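Side-chain contacts in platelet inhibitor (Ancylostoma caninum, PDB 4TPV), which blocks platelet aggregation and the adhesion of resting platelets to fibrinogen and collagen, possibly by binding platelet integrins: residues Thr20-His23 with Asn24-Ala28; Cys46-Glu49 with Glu50-Tyr53; Lys105-Asn108 with Ile109-Val113. All coordinates share one frame; numbering follows the deposited sequence.

In the fold
From the N terminus, the chain first enters helix 13-34, where contact 1 joins two successive turns at 20-28. Contact 2 follows in helix 46-56, and contact 3 in the short helix 107-113. Each is local, set by i to i+4 backbone bonds, so the three lie in series and none nests in or crosses another. Contacts 1 and 3 touch directly: Arg-27 NH1 bonds to Met-112 O, and the Met-112 side chain packs on His-23 and Tyr-26. Contact 2 stands apart, its centre about 19 Å from that of either other contact, and packs on strands 119-127 and 130-138 of the CAP-domain sheet.

Contact 1: residues Thr20-His23 with Asn24-Ala28; sequences TELH and NGYRA
Leu-22 and Tyr-26 meet one turn apart on helix 13-34, an alpha helix of the CAP domain, and their side chains cross at a slant. CD2 of Leu-22 comes nearest, 3.3 Å from Tyr-26 OH, and the branch point CG lies behind it, 3.5 Å from Tyr-26 CZ. A trans first torsion (chi1 -162°) swings the isobutyl group of Leu-22 to the phenol end of the ring. The root of the same ring leans over the backbone, since Leu-22 O sits 3.3 Å above one face, displaced toward the rim. That carbonyl is also the acceptor for Tyr-26 N, so one oxygen meets both the amide and the ring of the residue a turn later.

On another side of the helix, Thr-20 and Asn-24 run side by side in the same direction. Thr-20 CG2 is 3.9 Å from Asn-24 ND2, a packing distance; the polar ends have other partners, Thr-20 OG1 bonding to Arg-16 O and Asn-24 OD1 to Met-42 N.

The buried His-23 is held at both ring nitrogens, ND1 by Phe-19 O and NE2 by Tyr-137 OH, which should restrict rotation of the imidazole, while the Tyr-26 ring stacks with Trp-89 of helix 80-89. One turn on from His-23, Arg-27 bends at chi3 (66°) and sends its guanidinium group to the carbonyls of Met-112, Trp-114 and Arg-40. The base of this arginine lies against the preceding turn, with CG 3.2 Å from His-23 O, the same oxygen that accepts Arg-27 N at 2.8 Å.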
loop_
_atom_site.group_PDB
_atom_site.type_symbol
_atom_site.label_atom_id
_atom_site.label_comp_id
_atom_site.label_asym_id
_atom_site.label_seq_id
_atom_site.Cartn_x
_atom_site.Cartn_y
_atom_site.Cartn_z
ATOM N N THR A 20 -0.067 7.655 2.624
ATOM C CA THR A 20 -0.270 7.633 1.179
ATOM C C THR A 20 1.004 8.039 0.437
ATOM O O THR A 20 1.413 7.379 -0.512
ATOM C CB THR A 20 -1.412 8.558 0.778
ATOM O OG1 THR A 20 -2.570 8.237 1.569
ATOM C CG2 THR A 20 -1.730 8.408 -0.721
ATOM N N GLU A 21 1.625 9.129 0.878
ATOM C CA GLU A 21 2.853 9.588 0.230
ATOM C C GLU A 21 3.981 8.572 0.342
ATOM O O GLU A 21 4.752 8.364 -0.620
ATOM C CB GLU A 21 3.308 10.922 0.824
ATOM C CG GLU A 21 4.430 11.610 0.024
ATOM C CD GLU A 21 5.820 11.032 0.264
ATOM O OE1 GLU A 21 6.097 10.540 1.380
ATOM O OE2 GLU A 21 6.639 11.069 -0.683
ATOM N N LEU A 22 4.113 7.956 1.515
ATOM C CA LEU A 22 5.156 6.956 1.728
ATOM C C LEU A 22 4.990 5.789 0.753
ATOM O O LEU A 22 5.937 5.393 0.066
ATOM C CB LEU A 22 5.122 6.458 3.168
ATOM C CG LEU A 22 6.383 5.757 3.655
ATOM C CD1 LEU A 22 7.545 6.767 3.661
ATOM C CD2 LEU A 22 6.125 5.215 5.055
ATOM N N HIS A 23 3.766 5.275 0.645
ATOM C CA HIS A 23 3.504 4.189 -0.303
ATOM C C HIS A 23 3.793 4.585 -1.755
ATOM O O HIS A 23 4.403 3.829 -2.510
ATOM C CB HIS A 23 2.048 3.726 -0.208
ATOM C CG HIS A 23 1.781 2.772 0.915
ATOM N ND1 HIS A 23 1.665 3.174 2.226
ATOM C CD2 HIS A 23 1.578 1.429 0.913
ATOM C CE1 HIS A 23 1.432 2.118 2.991
ATOM N NE2 HIS A 23 1.372 1.049 2.216
ATOM N N ASN A 24 3.347 5.765 -2.161
ATOM C CA ASN A 24 3.607 6.171 -3.529
ATOM C C ASN A 24 5.101 6.379 -3.811
ATOM O O ASN A 24 5.571 6.017 -4.883
ATOM C CB ASN A 24 2.794 7.421 -3.852
ATOM C CG ASN A 24 1.353 7.085 -4.179
ATOM O OD1 ASN A 24 1.077 6.027 -4.734
ATOM N ND2 ASN A 24 0.441 7.998 -3.874
ATOM N N GLY A 25 5.847 6.913 -2.844
ATOM C CA GLY A 25 7.299 6.989 -2.982
ATOM C C GLY A 25 7.954 5.620 -3.115
ATOM O O GLY A 25 8.906 5.447 -3.888
ATOM N N TYR A 26 7.472 4.651 -2.334
ATOM C CA TYR A 26 7.950 3.279 -2.464
ATOM C C TYR A 26 7.641 2.749 -3.855
ATOM O O TYR A 26 8.452 2.097 -4.489
ATOM C CB TYR A 26 7.292 2.349 -1.441
ATOM C CG TYR A 26 7.637 2.578 0.014
ATOM C CD1 TYR A 26 8.798 3.210 0.387
ATOM C CD2 TYR A 26 6.784 2.123 1.016
ATOM C CE1 TYR A 26 9.109 3.394 1.725
ATOM C CE2 TYR A 26 7.080 2.314 2.347
ATOM C CZ TYR A 26 8.248 2.948 2.690
ATOM O OH TYR A 26 8.531 3.141 4.020
ATOM N N ARG A 27 6.431 3.026 -4.325
ATOM C CA ARG A 27 6.019 2.496 -5.630
ATOM C C ARG A 27 6.769 3.176 -6.797
ATOM O O ARG A 27 7.102 2.535 -7.792
ATOM C CB ARG A 27 4.484 2.624 -5.776
ATOM C CG ARG A 27 3.733 1.707 -4.814
ATOM C CD ARG A 27 2.230 2.028 -4.735
ATOM N NE ARG A 27 1.551 1.764 -6.003
ATOM C CZ ARG A 27 1.134 0.556 -6.393
ATOM N NH1 ARG A 27 1.338 -0.497 -5.605
ATOM N NH2 ARG A 27 0.550 0.392 -7.578
ATOM N N ALA A 28 7.055 4.474 -6.669
ATOM C CA ALA A 28 7.854 5.180 -7.670
ATOM C C ALA A 28 9.304 4.671 -7.690
ATOM O O ALA A 28 9.885 4.479 -8.755
ATOM C CB ALA A 28 7.820 6.681 -7.396
#

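Contact 2: residues Cys46-Glu49 with Glu50-Tyr53; sequences CTLE and EKAY
Cys-46 O and Glu-50 N begin a run of four i to i+4 hydrogen bonds that ends with Tyr-53 N to Glu-49 O at 2.9 Å; in the first, the donor stands 35° out of the carbonyl plane. These are the opening turns of helix 46-56, an alpha helix packed against the central sheet of the CAP domain.

The main side-chain encounter is between Glu-49 and Tyr-53, which lie alongside one another and point the same way. Glu-49 is extended, and its CG, placed anti to the amide nitrogen (chi1 171°), is thereby brought to the edge of the tyrosine ring, in its plane and 3.8 Å from Tyr-53 CD2. The carboxylate is turned 65° from the ring plane, and the nearer oxygen, OE1, stays 4.1 Å from Tyr-53 CE2.

The polar ends are engaged elsewhere. Arg-8 NE pairs with Glu-49 OE1, while Arg-16 NE and Tyr-44 OH share OE2; together they grip both oxygens of this buried acid and would probably favour its charged form. Arg-8 also meets the Tyr-53 ring in a cation-pi interaction and, through NH2, forms a salt bridge with Glu-50 OE1, whose other oxygen, OE2, pairs with Lys-54 NZ.

On the flank, the extended Lys-51 chain passes Leu-48, whose CD2 is 4.2 Å from Lys-51 CD. Cys-46 ties the helix start to Cys-5 by a disulfide, and Ala-52 packs on Ala-123 and Val-134 of the sheet. The Ala-52 methyl, CB, lies 3.4 Å from both Leu-48 O and Glu-49 O.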
loop_
_atom_site.group_PDB
_atom_site.type_symbol
_atom_site.label_atom_id
_atom_site.label_comp_id
_atom_site.label_asym_id
_atom_site.label_seq_id
_atom_site.Cartn_x
_atom_site.Cartn_y
_atom_site.Cartn_z
ATOM N N CYS A 46 -11.223 6.021 2.313
ATOM C CA CYS A 46 -11.770 5.956 3.669
ATOM C C CYS A 46 -12.623 4.703 3.890
ATOM O O CYS A 46 -12.807 4.288 5.024
ATOM C CB CYS A 46 -12.564 7.217 3.995
ATOM S SG CYS A 46 -11.506 8.681 4.068
ATOM N N THR A 47 -13.121 4.083 2.821
ATOM C CA THR A 47 -13.795 2.797 2.959
ATOM C C THR A 47 -12.820 1.667 3.351
ATOM O O THR A 47 -13.128 0.842 4.228
ATOM C CB THR A 47 -14.531 2.443 1.667
ATOM O OG1 THR A 47 -15.617 3.374 1.505
ATOM C CG2 THR A 47 -15.097 1.042 1.748
ATOM N N LEU A 48 -11.650 1.629 2.721
ATOM C CA LEU A 48 -10.610 0.695 3.130
ATOM C C LEU A 48 -10.110 0.992 4.537
ATOM O O LEU A 48 -9.748 0.072 5.267
ATOM C CB LEU A 48 -9.440 0.732 2.152
ATOM C CG LEU A 48 -9.798 0.150 0.803
ATOM C CD1 LEU A 48 -8.544 0.099 -0.066
ATOM C CD2 LEU A 48 -10.398 -1.250 0.957
ATOM N N GLU A 49 -10.097 2.269 4.926
ATOM C CA GLU A 49 -9.724 2.587 6.303
ATOM C C GLU A 49 -10.689 1.931 7.286
ATOM O O GLU A 49 -10.262 1.360 8.296
ATOM C CB GLU A 49 -9.681 4.099 6.561
ATOM C CG GLU A 49 -9.505 4.437 8.055
ATOM C CD GLU A 49 -9.317 5.926 8.325
ATOM O OE1 GLU A 49 -10.077 6.470 9.166
ATOM O OE2 GLU A 49 -8.413 6.536 7.725
ATOM N N GLU A 50 -11.989 2.006 7.010
ATOM C CA GLU A 50 -12.949 1.366 7.903
ATOM C C GLU A 50 -12.740 -0.160 7.922
ATOM O O GLU A 50 -12.806 -0.781 8.983
ATOM C CB GLU A 50 -14.381 1.708 7.509
ATOM C CG GLU A 50 -15.423 0.805 8.174
ATOM C CD GLU A 50 -15.639 1.058 9.665
ATOM O OE1 GLU A 50 -14.970 1.932 10.255
ATOM O OE2 GLU A 50 -16.492 0.351 10.244
ATOM N N LYS A 51 -12.443 -0.747 6.763
ATOM C CA LYS A 51 -12.142 -2.176 6.695
ATOM C C LYS A 51 -10.907 -2.488 7.544
ATOM O O LYS A 51 -10.855 -3.495 8.276
ATOM C CB LYS A 51 -11.921 -2.604 5.237
ATOM C CG LYS A 51 -11.793 -4.107 5.009
ATOM C CD LYS A 51 -11.549 -4.386 3.529
ATOM C CE LYS A 51 -11.372 -5.880 3.274
ATOM N NZ LYS A 51 -10.835 -6.150 1.907
ATOM N N ALA A 52 -9.929 -1.601 7.463
ATOM C CA ALA A 52 -8.706 -1.779 8.238
ATOM C C ALA A 52 -8.968 -1.702 9.740
ATOM O O ALA A 52 -8.388 -2.483 10.507
ATOM C CB ALA A 52 -7.653 -0.737 7.815
ATOM N N TYR A 53 -9.843 -0.781 10.175
ATOM C CA TYR A 53 -10.173 -0.687 11.600
ATOM C C TYR A 53 -10.933 -1.923 12.072
ATOM O O TYR A 53 -10.630 -2.478 13.126
ATOM C CB TYR A 53 -10.967 0.606 11.921
ATOM C CG TYR A 53 -10.029 1.704 12.322
ATOM C CD1 TYR A 53 -9.511 1.760 13.614
ATOM C CD2 TYR A 53 -9.576 2.624 11.397
ATOM C CE1 TYR A 53 -8.593 2.727 13.984
ATOM C CE2 TYR A 53 -8.644 3.596 11.750
ATOM C CZ TYR A 53 -8.161 3.647 13.054
ATOM O OH TYR A 53 -7.247 4.599 13.424
#

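Contact 3: residues Lys105-Asn108 with Ile109-Val113; sequences KTSN and IANMV
Thr-106 and Ile-109 meet in a local, buried contact at the start of the short helix 107-113, which lies beside helix 80-89 and helix 13-34. The touching branch is Ile-109 CG2, which comes 3.3 Å from Thr-106 O and 3.9 Å from Thr-106 CB. Its placement follows from the isoleucine torsion: the longer arm, CG1, runs trans to N (chi1 -178°) and away from Thr-106, which sets CG2 between N and the carbonyl carbon, facing the threonine. Thr-106 O also accepts Ala-110 N at 3.0 Å, and Ala-110 CB rests 3.2 Å from the same oxygen, so this oxygen meets one amide and two methyl groups of the next turn.

Thr-106 occupies the N-cap position, but its side chain makes no capping bond. Instead, Glu-91 reaches the first turn from outside: OE1 takes Ile-109 N and OE2 takes Asn-108 ND2, a two-point grip by one carboxylate that is probably favoured by the positive end of the helix dipole.

Within the CAP domain this helix is wedged between neighbours, and Met-112 is one of its buried residues, packing on Trp-88 and Trp-89. The base of its side chain stays close to the previous turn, with CG 3.4 Å from Asn-108 O.

On a different side, Ser-107 and Asn-111 are only loosely apposed, OG and ND2 being 4.4 Å apart. Ser-107 OG is bonded to Lys-142 NZ, and Asn-111 ND2 is shared between Asn-69 OD1 and Glu-66 O, while Asn-69 also donates through its ND2 to Asn-108 O, the carbonyl that accepts Met-112 N at 3.1 Å.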
loop_
_atom_site.group_PDB
_atom_site.type_symbol
_atom_site.label_atom_id
_atom_site.label_comp_id
_atom_site.label_asym_id
_atom_site.label_seq_id
_atom_site.Cartn_x
_atom_site.Cartn_y
_atom_site.Cartn_z
ATOM N N LYS A 105 7.340 -14.100 3.904
ATOM C CA LYS A 105 8.465 -13.167 3.928
ATOM C C LYS A 105 8.260 -11.918 3.097
ATOM O O LYS A 105 8.990 -10.944 3.272
ATOM C CB LYS A 105 9.745 -13.869 3.455
ATOM C CG LYS A 105 10.133 -15.034 4.341
ATOM C CD LYS A 105 11.352 -15.760 3.827
ATOM C CE LYS A 105 10.986 -16.647 2.658
ATOM N NZ LYS A 105 12.028 -17.705 2.457
ATOM N N THR A 106 7.273 -11.929 2.201
ATOM C CA THR A 106 7.146 -10.827 1.252
ATOM C C THR A 106 5.721 -10.311 1.099
ATOM O O THR A 106 5.434 -9.559 0.176
ATOM C CB THR A 106 7.646 -11.233 -0.157
ATOM O OG1 THR A 106 6.972 -12.425 -0.586
ATOM C CG2 THR A 106 9.141 -11.482 -0.136
ATOM N N SER A 107 4.825 -10.717 1.986
ATOM C CA SER A 107 3.425 -10.343 1.805
ATOM C C SER A 107 3.231 -8.824 1.918
ATOM O O SER A 107 2.463 -8.228 1.156
ATOM C CB SER A 107 2.553 -11.076 2.817
ATOM O OG SER A 107 1.178 -10.759 2.641
ATOM N N ASN A 108 3.933 -8.188 2.845
ATOM C CA ASN A 108 3.719 -6.751 3.016
ATOM C C ASN A 108 4.288 -5.965 1.841
ATOM O O ASN A 108 3.630 -5.070 1.296
ATOM C CB ASN A 108 4.329 -6.267 4.333
ATOM C CG ASN A 108 3.688 -6.918 5.536
ATOM O OD1 ASN A 108 2.490 -6.723 5.797
ATOM N ND2 ASN A 108 4.470 -7.673 6.288
ATOM N N ILE A 109 5.512 -6.273 1.435
ATOM C CA ILE A 109 6.058 -5.522 0.320
ATOM C C ILE A 109 5.219 -5.767 -0.944
ATOM O O ILE A 109 4.956 -4.847 -1.691
ATOM C CB ILE A 109 7.555 -5.849 0.067
ATOM C CG1 ILE A 109 8.102 -4.996 -1.085
ATOM C CG2 ILE A 109 7.763 -7.320 -0.228
ATOM C CD1 ILE A 109 8.196 -3.496 -0.766
ATOM N N ALA A 110 4.774 -7.003 -1.156
ATOM C CA ALA A 110 3.952 -7.301 -2.335
ATOM C C ALA A 110 2.656 -6.474 -2.360
ATOM O O ALA A 110 2.229 -6.013 -3.438
ATOM C CB ALA A 110 3.645 -8.802 -2.391
ATOM N N ASN A 111 2.022 -6.280 -1.207
ATOM C CA ASN A 111 0.812 -5.472 -1.176
ATOM C C ASN A 111 1.137 -4.028 -1.543
ATOM O O ASN A 111 0.369 -3.367 -2.246
ATOM C CB ASN A 111 0.142 -5.513 0.205
ATOM C CG ASN A 111 -1.026 -6.493 0.269
ATOM O OD1 ASN A 111 -1.846 -6.589 -0.658
ATOM N ND2 ASN A 111 -1.125 -7.208 1.394
ATOM N N MET A 112 2.286 -3.540 -1.065
ATOM C CA MET A 112 2.653 -2.146 -1.291
ATOM C C MET A 112 3.025 -1.849 -2.736
ATOM O O MET A 112 2.783 -0.741 -3.207
ATOM C CB MET A 112 3.809 -1.718 -0.372
ATOM C CG MET A 112 3.438 -1.668 1.096
ATOM S SD MET A 112 4.532 -0.607 2.071
ATOM C CE MET A 112 6.125 -1.355 1.761
ATOM N N VAL A 113 3.588 -2.824 -3.452
ATOM C CA VAL A 113 4.028 -2.573 -4.835
ATOM C C VAL A 113 3.266 -3.373 -5.903
ATOM O O VAL A 113 3.637 -3.351 -7.087
ATOM C CB VAL A 113 5.551 -2.815 -4.978
ATOM C CG1 VAL A 113 6.314 -1.891 -4.019
ATOM C CG2 VAL A 113 5.915 -4.309 -4.775
#